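Local structure of monoacylglycerol lipase (6QE2) at residues E34-A39 with A248-L253; G56-T61 with L164-I169; A97-D102 with H185-R190; D203-P208 with A231-F236. The protein probably hydrolyses monoacylglycerols to glycerol and free fatty acids, as a lipase of the alpha/beta-hydrolase superfamily. All blocks are in the same frame, centred on the assembly; numbering follows the deposited sequence.

Contact 1. Residues E34-A39 with A248-L253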
# COMPACT_ATOMS: atom_id res chain seq x y z
N GLU A 34 -2.50 -7.26 15.11
CA GLU A 34 -3.06 -7.89 16.30
C GLU A 34 -4.49 -8.36 16.04
O GLU A 34 -4.87 -9.47 16.42
CB GLU A 34 -3.03 -6.90 17.46
CG GLU A 34 -3.59 -7.41 18.78
CD GLU A 34 -3.36 -6.44 19.93
OE1 GLU A 34 -4.11 -5.44 20.05
OE2 GLU A 34 -2.40 -6.66 20.71
N LEU A 35 -5.30 -7.52 15.38
CA LEU A 35 -6.67 -7.91 15.07
C LEU A 35 -6.72 -9.09 14.11
O LEU A 35 -7.51 -10.02 14.30
CB LEU A 35 -7.44 -6.71 14.51
CG LEU A 35 -7.73 -5.57 15.49
CD1 LEU A 35 -8.30 -4.34 14.77
CD2 LEU A 35 -8.65 -6.00 16.62
N LEU A 36 -5.87 -9.08 13.08
CA LEU A 36 -5.86 -10.19 12.13
C LEU A 36 -5.42 -11.49 12.80
O LEU A 36 -5.97 -12.56 12.52
CB LEU A 36 -4.95 -9.88 10.95
CG LEU A 36 -5.45 -8.80 10.00
CD1 LEU A 36 -4.38 -8.44 8.98
CD2 LEU A 36 -6.71 -9.28 9.31
N ASN A 37 -4.39 -11.42 13.66
CA ASN A 37 -3.98 -12.61 14.40
C ASN A 37 -5.11 -13.11 15.29
O ASN A 37 -5.35 -14.32 15.39
CB ASN A 37 -2.74 -12.32 15.25
CG ASN A 37 -1.48 -12.12 14.43
OD1 ASN A 37 -0.51 -11.56 14.93
ND2 ASN A 37 -1.49 -12.58 13.19
N GLY A 38 -5.80 -12.18 15.96
CA GLY A 38 -6.93 -12.55 16.80
C GLY A 38 -8.05 -13.22 16.05
O GLY A 38 -8.82 -13.99 16.63
N ALA A 39 -8.19 -12.93 14.76
CA ALA A 39 -9.21 -13.54 13.92
C ALA A 39 -8.76 -14.84 13.27
O ALA A 39 -9.56 -15.48 12.59
CB ALA A 39 -9.67 -12.56 12.84
N ALA A 248 -13.85 -3.57 8.95
CA ALA A 248 -14.22 -3.92 7.58
C ALA A 248 -13.17 -4.81 6.94
O ALA A 248 -13.49 -5.72 6.22
CB ALA A 248 -14.42 -2.68 6.74
N ILE A 249 -11.92 -4.49 7.18
CA ILE A 249 -10.84 -5.27 6.62
C ILE A 249 -10.90 -6.70 7.16
O ILE A 249 -10.90 -7.64 6.41
CB ILE A 249 -9.49 -4.63 6.94
CG1 ILE A 249 -9.32 -3.37 6.11
CG2 ILE A 249 -8.36 -5.59 6.66
CD1 ILE A 249 -8.39 -2.37 6.73
N VAL A 250 -10.96 -6.83 8.47
CA VAL A 250 -11.00 -8.15 9.08
C VAL A 250 -12.22 -8.94 8.62
O VAL A 250 -12.11 -10.08 8.24
CB VAL A 250 -10.96 -8.09 10.61
CG1 VAL A 250 -11.04 -9.49 11.19
CG2 VAL A 250 -9.69 -7.41 11.07
N GLU A 251 -13.38 -8.32 8.66
CA GLU A 251 -14.60 -9.01 8.24
C GLU A 251 -14.50 -9.48 6.80
O GLU A 251 -14.91 -10.60 6.48
CB GLU A 251 -15.82 -8.10 8.42
CG GLU A 251 -16.23 -7.92 9.88
CD GLU A 251 -17.52 -7.13 10.04
OE1 GLU A 251 -18.12 -6.73 9.02
OE2 GLU A 251 -17.93 -6.92 11.20
N TRP A 252 -13.96 -8.64 5.90
CA TRP A 252 -13.83 -9.04 4.51
C TRP A 252 -12.88 -10.24 4.37
O TRP A 252 -13.17 -11.19 3.64
CB TRP A 252 -13.32 -7.86 3.67
CG TRP A 252 -13.34 -8.06 2.18
CD1 TRP A 252 -14.33 -7.70 1.32
CD2 TRP A 252 -12.29 -8.63 1.37
NE1 TRP A 252 -13.99 -8.02 0.03
CE2 TRP A 252 -12.74 -8.59 0.03
CE3 TRP A 252 -11.04 -9.18 1.65
CZ2 TRP A 252 -11.97 -9.07 -1.02
CZ3 TRP A 252 -10.27 -9.65 0.60
CH2 TRP A 252 -10.74 -9.60 -0.72
N LEU A 253 -11.76 -10.21 5.09
CA LEU A 253 -10.81 -11.31 5.01
C LEU A 253 -11.41 -12.59 5.59
O LEU A 253 -11.25 -13.67 5.01
CB LEU A 253 -9.52 -10.93 5.72
CG LEU A 253 -8.71 -9.90 4.93
CD1 LEU A 253 -7.63 -9.29 5.80
CD2 LEU A 253 -8.11 -10.54 3.68
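Val250 meets Leu35, Leu36 and Ala39 in an apolar helix-helix contact on one face of the central sheet, where the C-terminal end of helix 30-38 leans against helix 242-256. The two short helical segments run in roughly the same direction, inclined by 31°, with axes 10.2 Å apart at closest approach, a spacing that leucine and valine side chains from the two helices together fill. Val250 bridges it with both branches. CG1, anti to the backbone N (chi1 179°), reaches the methyl of Ala39, with CG1 to CB at 3.7 Å. CG2 points to the other partners: it lies 3.9 Å from Leu36 CD2 and, more loosely, 4.2 Å from Leu35 CB. The Leu36 and Val250 side chains lie alongside each other, pointing opposite ways, and Leu36 also reaches the next turn of helix 242-256, its CD2 lying 3.6 Å from Leu253 CD1. A beta-branched valine suits the helix face here because its two methyls spread over neighbouring residues, while the small methyl of Ala39 is enough to fill the space beside Val250 CG1. Inward from this layer, Leu253 rests on Phe41, Phe82 and Val108, and Ile249 on Phe84 and Leu198, tying helix 242-256 to three sheet strands. Two helices side by side over one face of a mostly parallel sheet are typical of the alpha/beta-hydrolase fold.

Contact 2. Residues G56-T61 with L164-I169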
# COMPACT_ATOMS: atom_id res chain seq x y z
N GLY A 56 19.56 -0.09 2.96
CA GLY A 56 19.51 0.60 1.69
C GLY A 56 19.31 2.09 1.85
O GLY A 56 18.76 2.57 2.85
N LYS A 57 19.79 2.84 0.86
CA LYS A 57 19.54 4.28 0.80
C LYS A 57 18.05 4.56 0.95
O LYS A 57 17.23 3.91 0.30
CB LYS A 57 20.04 4.83 -0.54
CG LYS A 57 19.84 6.33 -0.70
CD LYS A 57 20.33 6.81 -2.06
CE LYS A 57 21.72 6.29 -2.39
NZ LYS A 57 22.12 6.70 -3.77
N ARG A 58 17.72 5.52 1.80
CA ARG A 58 16.32 5.79 2.13
C ARG A 58 15.54 6.19 0.89
O ARG A 58 15.94 7.07 0.13
CB ARG A 58 16.22 6.89 3.19
CG ARG A 58 16.86 6.56 4.54
CD ARG A 58 16.17 5.37 5.22
NE ARG A 58 16.76 4.10 4.81
CZ ARG A 58 16.41 2.92 5.30
NH1 ARG A 58 15.47 2.82 6.23
NH2 ARG A 58 17.01 1.82 4.86
N GLY A 59 14.41 5.51 0.67
CA GLY A 59 13.51 5.84 -0.41
C GLY A 59 13.93 5.36 -1.78
O GLY A 59 13.30 5.75 -2.77
N HIS A 60 14.99 4.56 -1.85
CA HIS A 60 15.47 4.06 -3.12
C HIS A 60 15.08 2.62 -3.33
O HIS A 60 15.71 1.72 -2.82
CB HIS A 60 16.99 4.18 -3.20
CG HIS A 60 17.54 3.83 -4.53
ND1 HIS A 60 16.94 4.21 -5.71
CD2 HIS A 60 18.64 3.12 -4.88
CE1 HIS A 60 17.64 3.76 -6.73
NE2 HIS A 60 18.68 3.10 -6.25
N THR A 61 14.03 2.44 -4.11
CA THR A 61 13.47 1.14 -4.46
C THR A 61 12.48 1.30 -5.62
O THR A 61 12.48 2.30 -6.31
CB THR A 61 12.79 0.48 -3.25
OG1 THR A 61 12.30 -0.82 -3.61
CG2 THR A 61 11.66 1.33 -2.74
N LEU A 164 11.91 6.00 12.09
CA LEU A 164 11.97 5.11 10.95
C LEU A 164 11.27 5.73 9.74
O LEU A 164 11.45 5.27 8.63
CB LEU A 164 11.35 3.77 11.29
CG LEU A 164 12.12 2.97 12.34
CD1 LEU A 164 11.42 1.67 12.66
CD2 LEU A 164 13.52 2.70 11.84
N VAL A 165 10.46 6.77 9.97
CA VAL A 165 9.76 7.43 8.87
C VAL A 165 10.70 8.46 8.26
O VAL A 165 11.42 9.17 8.97
CB VAL A 165 8.46 8.09 9.37
CG1 VAL A 165 7.91 9.07 8.34
CG2 VAL A 165 7.42 7.03 9.69
N HIS A 166 10.71 8.53 6.93
CA HIS A 166 11.55 9.48 6.21
C HIS A 166 10.75 10.08 5.07
O HIS A 166 9.67 9.60 4.72
CB HIS A 166 12.83 8.82 5.69
CG HIS A 166 12.59 7.76 4.66
ND1 HIS A 166 12.30 8.05 3.34
CD2 HIS A 166 12.61 6.41 4.75
CE1 HIS A 166 12.15 6.93 2.66
NE2 HIS A 166 12.33 5.92 3.49
N ASP A 167 11.30 11.14 4.47
CA ASP A 167 10.62 11.84 3.39
C ASP A 167 11.37 11.73 2.07
O ASP A 167 11.19 12.57 1.18
CB ASP A 167 10.42 13.32 3.76
CG ASP A 167 11.71 14.12 3.72
OD1 ASP A 167 12.80 13.54 3.87
OD2 ASP A 167 11.62 15.35 3.54
N ARG A 168 12.18 10.69 1.92
CA ARG A 168 13.00 10.52 0.73
C ARG A 168 12.28 9.68 -0.32
O ARG A 168 11.56 8.74 0.01
CB ARG A 168 14.33 9.85 1.08
CG ARG A 168 15.12 10.56 2.16
CD ARG A 168 15.87 11.74 1.58
NE ARG A 168 15.07 12.95 1.66
CZ ARG A 168 15.29 14.04 0.92
NH1 ARG A 168 16.27 14.05 0.03
NH2 ARG A 168 14.51 15.09 1.08
N ILE A 169 12.51 10.03 -1.58
CA ILE A 169 12.08 9.21 -2.71
C ILE A 169 13.14 9.36 -3.79
O ILE A 169 13.59 10.48 -4.08
CB ILE A 169 10.68 9.61 -3.23
CG1 ILE A 169 10.25 8.70 -4.39
CG2 ILE A 169 10.64 11.08 -3.66
CD1 ILE A 169 8.80 8.90 -4.82
O HOH W 1 13.89 4.88 7.71
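Gly59 and Ile169 bring the two backbones to 4.3 Å between CA atoms, where a type II turn from Lys57 to His60 presses against the start of strand 168-170. Gly59 fills the third turn position with positive phi (78°), and a side chain there would run into Arg168 O; its own CA instead approaches that oxygen at 3.5 Å as a CA-H...O contact. The His166 ring packs under Arg58. Arg58 CB sits over the ring face, 3.9 Å from the His166 centroid, and Arg58 CD touches His166 CD2 at 3.7 Å, so the arginine's apolar stem lies across the imidazole. Set between the backbone N and carbonyl carbon (chi1 64°), the ring folds back until His166 ND1 accepts Arg168 N in the ring plane at 3.0 Å, while NE2 is weakly bonded to Gly50 O. With His166 cut back to an alanine, Arg168 N is likely to lose its acceptor and a gap to open beneath the Arg58 stem. Beyond the ring, Arg58 NE and NH2 both grip Gly56 O, NH2 at 2.8 Å, and NH1 reaches Leu164 O through a water. Arg168 turns outward instead, its NE making a salt bridge with Asp167 OD1 at 3.2 Å. Arginine suits position 58 by offering both an apolar stem and several donors. The contact joins the loop after strand 42-46 to what is probably the cap inserted in the fold, as in related lipases, beside the pocket where lauryl dimethylamine-N-oxide touches Ile169.

Contact 3. Residues A97-D102 with H185-R190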
# COMPACT_ATOMS: atom_id res chain seq x y z
N ALA A 97 -1.72 -8.22 -8.09
CA ALA A 97 -2.92 -8.95 -8.49
C ALA A 97 -3.12 -8.95 -10.00
O ALA A 97 -3.76 -9.85 -10.54
CB ALA A 97 -4.15 -8.35 -7.80
N GLU A 98 -2.54 -7.96 -10.70
CA GLU A 98 -2.64 -7.89 -12.15
C GLU A 98 -1.58 -8.73 -12.84
O GLU A 98 -1.85 -9.35 -13.87
CB GLU A 98 -2.53 -6.43 -12.58
CG GLU A 98 -3.80 -5.66 -12.29
CD GLU A 98 -3.67 -4.17 -12.47
OE1 GLU A 98 -2.55 -3.68 -12.68
OE2 GLU A 98 -4.71 -3.50 -12.39
N THR A 99 -0.36 -8.76 -12.29
CA THR A 99 0.76 -9.40 -12.96
C THR A 99 1.05 -10.82 -12.48
O THR A 99 1.72 -11.57 -13.19
CB THR A 99 2.02 -8.55 -12.80
OG1 THR A 99 2.29 -8.37 -11.41
CG2 THR A 99 1.84 -7.19 -13.47
N ARG A 100 0.58 -11.19 -11.28
CA ARG A 100 0.61 -12.57 -10.79
C ARG A 100 -0.81 -12.98 -10.41
O ARG A 100 -1.09 -13.30 -9.25
CB ARG A 100 1.54 -12.71 -9.59
CG ARG A 100 3.04 -12.59 -9.89
CD ARG A 100 3.51 -11.13 -10.05
NE ARG A 100 4.94 -10.99 -9.77
CZ ARG A 100 5.69 -9.96 -10.17
NH1 ARG A 100 5.15 -8.97 -10.87
NH2 ARG A 100 6.98 -9.92 -9.86
N PRO A 101 -1.74 -12.98 -11.38
CA PRO A 101 -3.17 -13.01 -11.02
C PRO A 101 -3.61 -14.26 -10.28
O PRO A 101 -4.57 -14.20 -9.51
CB PRO A 101 -3.88 -12.91 -12.38
CG PRO A 101 -2.84 -12.52 -13.36
CD PRO A 101 -1.54 -12.99 -12.84
N ASP A 102 -2.97 -15.39 -10.55
CA ASP A 102 -3.38 -16.64 -9.94
C ASP A 102 -2.65 -17.03 -8.67
O ASP A 102 -2.86 -18.11 -8.15
CB ASP A 102 -3.25 -17.78 -10.96
CG ASP A 102 -4.03 -17.51 -12.24
OD1 ASP A 102 -5.16 -17.02 -12.16
OD2 ASP A 102 -3.51 -17.79 -13.33
N HIS A 185 -4.43 1.00 -14.01
CA HIS A 185 -5.71 1.17 -14.68
C HIS A 185 -5.77 0.38 -15.98
O HIS A 185 -6.78 -0.26 -16.27
CB HIS A 185 -5.96 2.65 -14.93
CG HIS A 185 -6.15 3.44 -13.67
ND1 HIS A 185 -7.33 3.42 -12.95
CD2 HIS A 185 -5.32 4.28 -13.00
CE1 HIS A 185 -7.22 4.21 -11.90
NE2 HIS A 185 -6.01 4.74 -11.91
N LYS A 186 -4.68 0.40 -16.76
CA LYS A 186 -4.70 -0.25 -18.07
C LYS A 186 -4.91 -1.76 -17.95
O LYS A 186 -5.58 -2.37 -18.80
CB LYS A 186 -3.41 0.04 -18.83
CG LYS A 186 -3.31 1.47 -19.34
CD LYS A 186 -2.01 1.70 -20.08
CE LYS A 186 -1.94 3.12 -20.61
NZ LYS A 186 -0.64 3.41 -21.27
N GLU A 187 -4.35 -2.38 -16.91
CA GLU A 187 -4.39 -3.83 -16.74
C GLU A 187 -5.43 -4.28 -15.73
O GLU A 187 -5.35 -5.41 -15.23
CB GLU A 187 -3.00 -4.34 -16.36
CG GLU A 187 -1.92 -3.94 -17.35
CD GLU A 187 -0.58 -4.59 -17.06
OE1 GLU A 187 -0.49 -5.44 -16.15
OE2 GLU A 187 0.40 -4.25 -17.76
N ALA A 188 -6.42 -3.44 -15.42
CA ALA A 188 -7.40 -3.75 -14.38
C ALA A 188 -8.12 -5.07 -14.66
O ALA A 188 -8.43 -5.82 -13.72
CB ALA A 188 -8.41 -2.61 -14.26
N GLU A 189 -8.37 -5.37 -15.93
CA GLU A 189 -9.09 -6.59 -16.29
C GLU A 189 -8.29 -7.86 -16.03
O GLU A 189 -8.86 -8.96 -16.09
CB GLU A 189 -9.52 -6.54 -17.75
CG GLU A 189 -10.46 -5.38 -18.06
CD GLU A 189 -11.25 -5.58 -19.33
OE1 GLU A 189 -10.94 -6.51 -20.10
OE2 GLU A 189 -12.20 -4.80 -19.56
N ARG A 190 -6.99 -7.76 -15.74
CA ARG A 190 -6.18 -8.94 -15.47
C ARG A 190 -6.44 -9.52 -14.08
O ARG A 190 -6.10 -10.68 -13.83
CB ARG A 190 -4.69 -8.62 -15.61
CG ARG A 190 -4.30 -8.15 -17.00
CD ARG A 190 -2.79 -7.99 -17.13
NE ARG A 190 -2.07 -9.25 -17.03
CZ ARG A 190 -0.75 -9.34 -16.84
NH1 ARG A 190 -0.02 -8.24 -16.73
NH2 ARG A 190 -0.17 -10.53 -16.77
O HOH W 2 2.66 -10.91 -15.84
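Glu98 lies along the backbone of Glu187 and Ala188, and can be followed from its root outward. Glu98 CB is 4.0 Å from Glu187 O; CG, placed anti to the carbonyl carbon (chi1 -75°), presses closer to the same oxygen, at 3.3 Å. The chain then runs extended, so that the carboxylate lies against the Glu187-Ala188 backbone: Glu98 OE1 faces Glu187 CB at 3.8 Å and OE2 lies 3.4 Å from Ala188 CA. Its charge is met by Arg95, which also bridges to Glu187 OE1, and this shared partner probably makes bearable the 4.4 Å between Glu98 OE1 and Glu187 OE1. Were Glu98 replaced by an alanine, Arg95 would probably lose one of its two acidic mates and a gap would open beside Ala188. The Glu98 backbone takes part too: its carbonyl O stands 3.1 Å above the plane of the Arg190 guanidinium, over its centre rather than at an N-H. The guanidinium's edge is used elsewhere, Arg190 NH1 in a salt bridge with Glu187 OE1 at 2.9 Å and NH2 linked to Thr99 O through a water. Arginine suits this exposed place: its flat guanidinium can lie over the carbonyl while its N-H groups bond at the edge. The contact joins the C-terminal end of helix 88-99, which follows the probable nucleophile elbow of the alpha/beta-hydrolase fold, to the turn and short 3-10 segment after helix 171-186.

Contact 4. Residues D203-P208 with A231-F236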
# COMPACT_ATOMS: atom_id res chain seq x y z
N ASP A 203 -9.33 12.59 1.10
CA ASP A 203 -7.93 12.29 0.81
C ASP A 203 -7.48 13.07 -0.42
O ASP A 203 -8.04 12.89 -1.51
CB ASP A 203 -7.80 10.78 0.60
CG ASP A 203 -6.37 10.32 0.42
OD1 ASP A 203 -5.44 11.14 0.35
OD2 ASP A 203 -6.19 9.08 0.34
N ILE A 204 -6.49 13.95 -0.26
CA ILE A 204 -5.87 14.62 -1.40
C ILE A 204 -4.48 14.09 -1.70
O ILE A 204 -3.88 14.50 -2.71
CB ILE A 204 -5.85 16.15 -1.23
CG1 ILE A 204 -5.19 16.58 0.07
CG2 ILE A 204 -7.27 16.71 -1.30
CD1 ILE A 204 -5.30 18.07 0.30
N ILE A 205 -3.93 13.21 -0.87
CA ILE A 205 -2.65 12.60 -1.20
C ILE A 205 -2.83 11.57 -2.31
O ILE A 205 -2.04 11.52 -3.26
CB ILE A 205 -2.03 11.97 0.07
CG1 ILE A 205 -1.68 13.05 1.08
CG2 ILE A 205 -0.79 11.16 -0.30
CD1 ILE A 205 -1.30 12.53 2.44
N THR A 206 -3.86 10.73 -2.19
CA THR A 206 -4.28 9.81 -3.25
C THR A 206 -5.76 10.06 -3.46
O THR A 206 -6.60 9.49 -2.74
CB THR A 206 -3.99 8.35 -2.89
OG1 THR A 206 -4.56 8.06 -1.60
CG2 THR A 206 -2.49 8.07 -2.84
N PRO A 207 -6.13 10.94 -4.37
CA PRO A 207 -7.55 11.24 -4.58
C PRO A 207 -8.37 9.99 -4.78
O PRO A 207 -8.04 9.18 -5.62
CB PRO A 207 -7.53 12.09 -5.85
CG PRO A 207 -6.23 12.79 -5.78
CD PRO A 207 -5.26 11.79 -5.20
N PRO A 208 -9.47 9.87 -4.06
CA PRO A 208 -10.32 8.68 -4.14
C PRO A 208 -10.90 8.32 -5.50
O PRO A 208 -11.19 7.17 -5.71
CB PRO A 208 -11.43 8.95 -3.12
CG PRO A 208 -11.35 10.39 -2.81
CD PRO A 208 -9.93 10.80 -3.02
N ALA A 231 -12.69 11.23 5.94
CA ALA A 231 -11.38 10.76 6.34
C ALA A 231 -10.31 11.24 5.37
O ALA A 231 -10.57 11.48 4.19
CB ALA A 231 -11.35 9.23 6.42
N TYR A 232 -9.09 11.40 5.89
CA TYR A 232 -7.94 11.79 5.11
C TYR A 232 -7.28 10.54 4.51
O TYR A 232 -7.92 9.50 4.33
CB TYR A 232 -6.96 12.59 5.97
CG TYR A 232 -7.41 13.99 6.33
CD1 TYR A 232 -8.63 14.49 5.89
CD2 TYR A 232 -6.60 14.83 7.09
CE1 TYR A 232 -9.03 15.77 6.22
CE2 TYR A 232 -6.99 16.11 7.42
CZ TYR A 232 -8.21 16.58 6.98
OH TYR A 232 -8.60 17.86 7.31
N HIS A 233 -5.98 10.64 4.20
CA HIS A 233 -5.26 9.57 3.52
C HIS A 233 -5.13 8.32 4.40
O HIS A 233 -5.28 7.20 3.91
CB HIS A 233 -3.88 10.08 3.11
CG HIS A 233 -3.05 9.09 2.36
ND1 HIS A 233 -3.43 8.56 1.14
CD2 HIS A 233 -1.83 8.55 2.64
CE1 HIS A 233 -2.49 7.74 0.71
NE2 HIS A 233 -1.51 7.71 1.60
N GLU A 234 -4.83 8.51 5.68
CA GLU A 234 -4.72 7.39 6.62
C GLU A 234 -6.02 7.30 7.41
O GLU A 234 -6.32 8.17 8.22
CB GLU A 234 -3.52 7.57 7.54
CG GLU A 234 -2.20 7.42 6.82
CD GLU A 234 -1.01 7.52 7.74
OE1 GLU A 234 -1.20 7.66 8.97
OE2 GLU A 234 0.13 7.46 7.23
N ILE A 235 -6.79 6.25 7.14
CA ILE A 235 -8.02 6.01 7.89
C ILE A 235 -7.75 5.25 9.18
O ILE A 235 -8.62 5.25 10.08
CB ILE A 235 -9.04 5.27 7.01
CG1 ILE A 235 -9.10 5.90 5.62
CG2 ILE A 235 -10.45 5.32 7.61
CD1 ILE A 235 -9.82 5.07 4.58
N PHE A 236 -6.56 4.65 9.33
CA PHE A 236 -6.26 3.72 10.42
C PHE A 236 -6.51 4.33 11.79
O PHE A 236 -6.98 3.63 12.71
CB PHE A 236 -4.80 3.26 10.34
CG PHE A 236 -4.45 2.54 9.08
CD1 PHE A 236 -4.03 3.25 7.96
CD2 PHE A 236 -4.53 1.16 9.00
CE1 PHE A 236 -3.70 2.59 6.79
CE2 PHE A 236 -4.21 0.50 7.83
CZ PHE A 236 -3.79 1.22 6.73
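Asp203 and His233 belong to what is probably the Ser-His-Asp catalytic triad of this lipase, with Ser87 as its third member. His233 ND1 donates to Asp203 OD2 at 2.9 Å with an N-H...O angle of 160°, the oxygen lying near the ring plane and met on its syn side. Carboxylate and imidazole are turned 63° apart. From the opposite face of the carboxylate, Thr206 OG1 donates to Asp203 OD2 at 2.7 Å. The other oxygen, Asp203 OD1, accepts Thr206 N at 3.0 Å, an Asx motif that fixes the carboxylate's rotation within its own loop. Both loops follow sheet strands, 195-200 and 223-228, the usual places for the acid and histidine in the alpha/beta-hydrolase fold. Ile205 supports the ring from one face: its CG2, anti to the backbone N, lies 3.8 Å from the imidazole centroid and only 3° off the normal, while its CD1 touches His233 CB at 3.6 Å. An apolar branched residue suits this face, since it can steady the ring without competing for its nitrogens. NE2, at the far edge, bonds to Ser87 OG and to a bound glycerol, while lauryl dimethylamine-N-oxide touches Ile205 and Thr206.

In the fold
Contact 4 is the most buried of the four and holds the probable catalytic pair; the other three, partly buried, lie farther from the chain's centre. Contacts 1 and 2 sit on opposite sides of that centre, about 29 Å apart between centres. Contacts 2 and 3 are linked along the chain, because strand 168-170 runs straight into helix 171-186. Lauryl dimethylamine-N-oxide touches residues of both contact 2 and contact 4, so these two border the same ligand. The chemistry follows position: purely apolar packing between helices in contact 1, arginines packed over a ring (contact 2) or under a carbonyl (contact 3) with waters bridging across, and a direct side-chain hydrogen bond in contact 4.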